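Local coordinates for protein proabylysin (Pyrococcus abyssi, PDB 4JIU) that is the zymogen of a small soluble zinc-dependent metallopeptidase, a minigluzincin, and probably cleaves peptide bonds once activated, at residues A[55-66]-A[76-84]. The protein carries 1 engineered substitution. Residues are numbered along the deposited sequence; the frame is centred on the assembly and turned at random.
Sequences FYILIHELAHLK and FWREVEKVF. With ZN (zinc ion), chain B.
Phe-76 fits its ring between two zinc ligands, His-60 and His-64. Phe-76 CZ stands over the centre of the His-60 ring, 3.5 Å above its plane, in an edge-to-face pair with planes at 71°. Phe-76 CE1 lies over the centre of the His-64 ring, but there the planes meet obliquely at 38°. The ring gets there because CG is anti to the backbone N, and Phe-76 CE1 also lies 3.6 Å from Ala-63 CB. Both histidines bind zinc through NE2, at 2.0 Å each. His-60 ND1 donates to Tyr-56 OH, 3.0 Å away and close to the imidazole plane, with an N-H...O angle of 161°. Tyr-56 OH also bonds to Glu-93, and His-64 ND1 to the carbonyl of Thr-69. Both imidazoles are thus gripped at either nitrogen, which fixes their rotation.

Val-80 is a knob between Tyr-56, Ile-59, His-60 and Ala-63. Beyond it, Tyr-56 turns its edge to a face of Phe-84. Val-83 CG2 meets Ile-59 CD1 at 3.7 Å, while its CG1 touches the edge of the Phe-55 ring.

At the other end, in one of its two modelled conformers, Lys-66 NZ forms a salt bridge to Glu-79 OE2 at 2.9 Å, from above the carboxylate plane. Lys-82 NZ bridges to Glu-79 OE1 at 2.7 Å, on the syn side but tilted from that plane. A glutamine in place of Glu-79 would probably leave Lys-66 NZ and Lys-82 NZ, 3.9 Å apart, without the negative charge that offsets their repulsion.

His-72 and the carbonyl of Val-105, the C-terminal residue, complete the zinc site. The latter ligand is consistent with a latent zymogen. Helix 51-67 carries the HExxH motif of zinc metallopeptidases, and helix 74-80 covers its two zinc-binding histidines through Phe-76.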
# COMPACT_ATOMS: atom_id res chain seq x y z
N PHE A 55 -5.11 -4.40 -2.58
CA PHE A 55 -3.85 -4.59 -3.29
C PHE A 55 -3.18 -3.23 -3.54
O PHE A 55 -1.96 -3.12 -3.42
CB PHE A 55 -4.07 -5.34 -4.61
CG PHE A 55 -2.82 -5.96 -5.17
CD1 PHE A 55 -2.09 -6.89 -4.43
CD2 PHE A 55 -2.39 -5.62 -6.46
CE1 PHE A 55 -0.98 -7.49 -4.96
CE2 PHE A 55 -1.26 -6.27 -6.99
CZ PHE A 55 -0.57 -7.18 -6.23
N TYR A 56 -3.96 -2.22 -3.92
CA TYR A 56 -3.38 -0.89 -4.10
C TYR A 56 -2.66 -0.43 -2.86
O TYR A 56 -1.58 0.12 -2.89
CB TYR A 56 -4.46 0.14 -4.58
CG TYR A 56 -3.80 1.49 -4.65
CD1 TYR A 56 -2.95 1.77 -5.73
CD2 TYR A 56 -3.87 2.45 -3.68
CE1 TYR A 56 -2.31 2.95 -5.82
CE2 TYR A 56 -3.17 3.61 -3.72
CZ TYR A 56 -2.37 3.88 -4.81
OH TYR A 56 -1.67 5.05 -4.92
N ILE A 57 -3.35 -0.54 -1.70
CA ILE A 57 -2.73 -0.09 -0.46
C ILE A 57 -1.40 -0.81 -0.22
O ILE A 57 -0.42 -0.17 0.15
CB ILE A 57 -3.71 -0.24 0.72
CG1 ILE A 57 -4.90 0.70 0.54
CG2 ILE A 57 -2.98 -0.02 2.04
CD1 ILE A 57 -6.04 0.44 1.44
N LEU A 58 -1.38 -2.12 -0.38
CA LEU A 58 -0.16 -2.87 -0.19
C LEU A 58 0.92 -2.43 -1.14
O LEU A 58 2.09 -2.29 -0.76
CB LEU A 58 -0.43 -4.37 -0.29
CG LEU A 58 -1.25 -4.95 0.86
CD1 LEU A 58 -1.55 -6.42 0.59
CD2 LEU A 58 -0.59 -4.82 2.20
N ILE A 59 0.60 -2.26 -2.43
CA ILE A 59 1.55 -1.82 -3.43
C ILE A 59 2.05 -0.42 -3.09
O ILE A 59 3.28 -0.19 -3.21
CB ILE A 59 0.95 -1.91 -4.83
CG1 ILE A 59 0.82 -3.35 -5.34
CG2 ILE A 59 1.72 -1.04 -5.82
CD1 ILE A 59 2.14 -4.01 -5.69
N HIS A 60 1.17 0.48 -2.71
CA HIS A 60 1.55 1.84 -2.36
C HIS A 60 2.53 1.82 -1.21
O HIS A 60 3.58 2.50 -1.23
CB HIS A 60 0.28 2.63 -2.05
CG HIS A 60 0.55 4.06 -1.69
ND1 HIS A 60 0.20 5.10 -2.53
CD2 HIS A 60 1.09 4.70 -0.63
CE1 HIS A 60 0.53 6.27 -1.99
NE2 HIS A 60 1.12 6.04 -0.81
N GLU A 61 2.19 1.07 -0.16
CA GLU A 61 3.07 1.05 1.00
C GLU A 61 4.41 0.34 0.73
O GLU A 61 5.46 0.80 1.13
CB GLU A 61 2.35 0.49 2.21
CG GLU A 61 1.14 1.30 2.62
CD GLU A 61 1.42 2.75 2.92
OE1 GLU A 61 2.53 3.19 3.23
OE2 GLU A 61 0.42 3.52 2.84
N LEU A 62 4.37 -0.76 -0.03
CA LEU A 62 5.57 -1.45 -0.42
C LEU A 62 6.43 -0.53 -1.30
O LEU A 62 7.67 -0.58 -1.19
CB LEU A 62 5.34 -2.75 -1.20
CG LEU A 62 4.87 -3.92 -0.36
CD1 LEU A 62 4.41 -5.05 -1.25
CD2 LEU A 62 5.96 -4.42 0.58
N ALA A 63 5.83 0.29 -2.15
CA ALA A 63 6.56 1.22 -2.97
C ALA A 63 7.31 2.24 -2.14
O ALA A 63 8.44 2.62 -2.47
CB ALA A 63 5.63 1.90 -3.98
N HIS A 64 6.74 2.67 -1.03
CA HIS A 64 7.46 3.57 -0.11
C HIS A 64 8.73 2.88 0.37
O HIS A 64 9.82 3.43 0.37
CB HIS A 64 6.60 3.96 1.09
CG HIS A 64 5.69 5.10 0.83
ND1 HIS A 64 6.17 6.35 0.48
CD2 HIS A 64 4.34 5.21 0.91
CE1 HIS A 64 5.11 7.15 0.33
NE2 HIS A 64 3.97 6.50 0.57
N LEU A 65 8.59 1.65 0.82
CA LEU A 65 9.69 0.89 1.37
C LEU A 65 10.75 0.65 0.30
O LEU A 65 11.96 0.83 0.56
CB LEU A 65 9.21 -0.44 1.94
CG LEU A 65 8.40 -0.34 3.22
CD1 LEU A 65 7.87 -1.75 3.58
CD2 LEU A 65 9.16 0.24 4.37
N LYS A 66 10.35 0.22 -0.88
CA LYS A 66 11.31 -0.10 -1.93
C LYS A 66 12.03 1.12 -2.46
O LYS A 66 13.22 1.09 -2.70
CB LYS A 66 10.60 -0.82 -3.04
CG LYS A 66 11.60 -1.37 -4.07
CD LYS A 66 10.79 -2.16 -5.11
CE LYS A 66 11.70 -2.99 -5.98
NZ LYS A 66 12.43 -2.05 -6.89
N PHE A 76 8.97 6.45 -6.83
CA PHE A 76 7.85 5.83 -6.11
C PHE A 76 6.76 5.39 -7.05
O PHE A 76 6.27 4.27 -7.04
CB PHE A 76 7.35 6.87 -5.06
CG PHE A 76 6.05 6.43 -4.42
CD1 PHE A 76 6.08 5.59 -3.29
CD2 PHE A 76 4.83 6.83 -4.92
CE1 PHE A 76 4.92 5.15 -2.73
CE2 PHE A 76 3.66 6.35 -4.37
CZ PHE A 76 3.71 5.53 -3.29
N TRP A 77 6.31 6.32 -7.91
CA TRP A 77 5.21 6.03 -8.80
C TRP A 77 5.58 4.98 -9.83
O TRP A 77 4.76 4.20 -10.24
CB TRP A 77 4.64 7.28 -9.49
CG TRP A 77 3.90 8.14 -8.54
CD1 TRP A 77 4.23 9.41 -8.16
CD2 TRP A 77 2.72 7.82 -7.78
NE1 TRP A 77 3.36 9.93 -7.24
CE2 TRP A 77 2.40 8.95 -6.98
CE3 TRP A 77 1.89 6.71 -7.66
CZ2 TRP A 77 1.30 9.02 -6.10
CZ3 TRP A 77 0.79 6.76 -6.81
CH2 TRP A 77 0.52 7.89 -6.04
N ARG A 78 6.89 4.92 -10.22
CA ARG A 78 7.31 3.85 -11.11
C ARG A 78 7.06 2.46 -10.52
O ARG A 78 6.66 1.55 -11.24
CB ARG A 78 8.79 3.99 -11.42
CG ARG A 78 9.55 2.95 -12.16
CD ARG A 78 10.87 3.44 -12.74
NE ARG A 78 12.03 3.29 -11.85
CZ ARG A 78 12.82 4.21 -11.32
NH1 ARG A 78 12.64 5.53 -11.53
NH2 ARG A 78 13.84 3.88 -10.52
N GLU A 79 7.26 2.32 -9.21
CA GLU A 79 6.98 1.02 -8.60
C GLU A 79 5.48 0.74 -8.65
O GLU A 79 5.04 -0.35 -8.99
CB GLU A 79 7.47 0.99 -7.16
CG GLU A 79 8.96 1.15 -7.01
CD GLU A 79 9.74 0.04 -7.68
OE1 GLU A 79 9.21 -1.07 -7.93
OE2 GLU A 79 10.97 0.25 -7.87
N VAL A 80 4.65 1.70 -8.25
CA VAL A 80 3.19 1.54 -8.27
C VAL A 80 2.69 1.15 -9.64
O VAL A 80 1.81 0.28 -9.78
CB VAL A 80 2.51 2.83 -7.75
CG1 VAL A 80 1.02 2.77 -7.95
CG2 VAL A 80 2.87 3.12 -6.31
N GLU A 81 3.31 1.74 -10.66
CA GLU A 81 2.90 1.52 -12.04
C GLU A 81 3.30 0.17 -12.60
O GLU A 81 2.89 -0.19 -13.69
CB GLU A 81 3.40 2.69 -12.91
CG GLU A 81 2.61 3.97 -12.60
CD GLU A 81 3.19 5.22 -13.17
OE1 GLU A 81 2.80 6.32 -12.70
OE2 GLU A 81 4.04 5.14 -14.08
N LYS A 82 4.04 -0.63 -11.84
CA LYS A 82 4.20 -2.05 -12.20
C LYS A 82 2.89 -2.82 -12.08
O LYS A 82 2.78 -3.90 -12.68
CB LYS A 82 5.31 -2.71 -11.34
CG LYS A 82 6.65 -2.07 -11.61
CD LYS A 82 7.70 -2.63 -10.67
CE LYS A 82 9.08 -2.13 -10.96
NZ LYS A 82 10.05 -2.66 -9.98
N VAL A 83 1.91 -2.27 -11.39
CA VAL A 83 0.59 -2.86 -11.25
C VAL A 83 -0.49 -1.91 -11.80
O VAL A 83 -1.31 -2.39 -12.57
CB VAL A 83 0.25 -3.18 -9.78
CG1 VAL A 83 -1.16 -3.68 -9.66
CG2 VAL A 83 1.24 -4.22 -9.28
N PHE A 84 -0.45 -0.64 -11.38
CA PHE A 84 -1.55 0.29 -11.67
C PHE A 84 -1.10 1.28 -12.73
O PHE A 84 -0.33 2.19 -12.40
CB PHE A 84 -1.94 1.01 -10.39
CG PHE A 84 -2.47 0.05 -9.34
CD1 PHE A 84 -1.64 -0.46 -8.36
CD2 PHE A 84 -3.78 -0.37 -9.33
CE1 PHE A 84 -2.06 -1.36 -7.42
CE2 PHE A 84 -4.28 -1.24 -8.40
CZ PHE A 84 -3.40 -1.75 -7.44
ZN ZN B . 2.17 7.32 0.27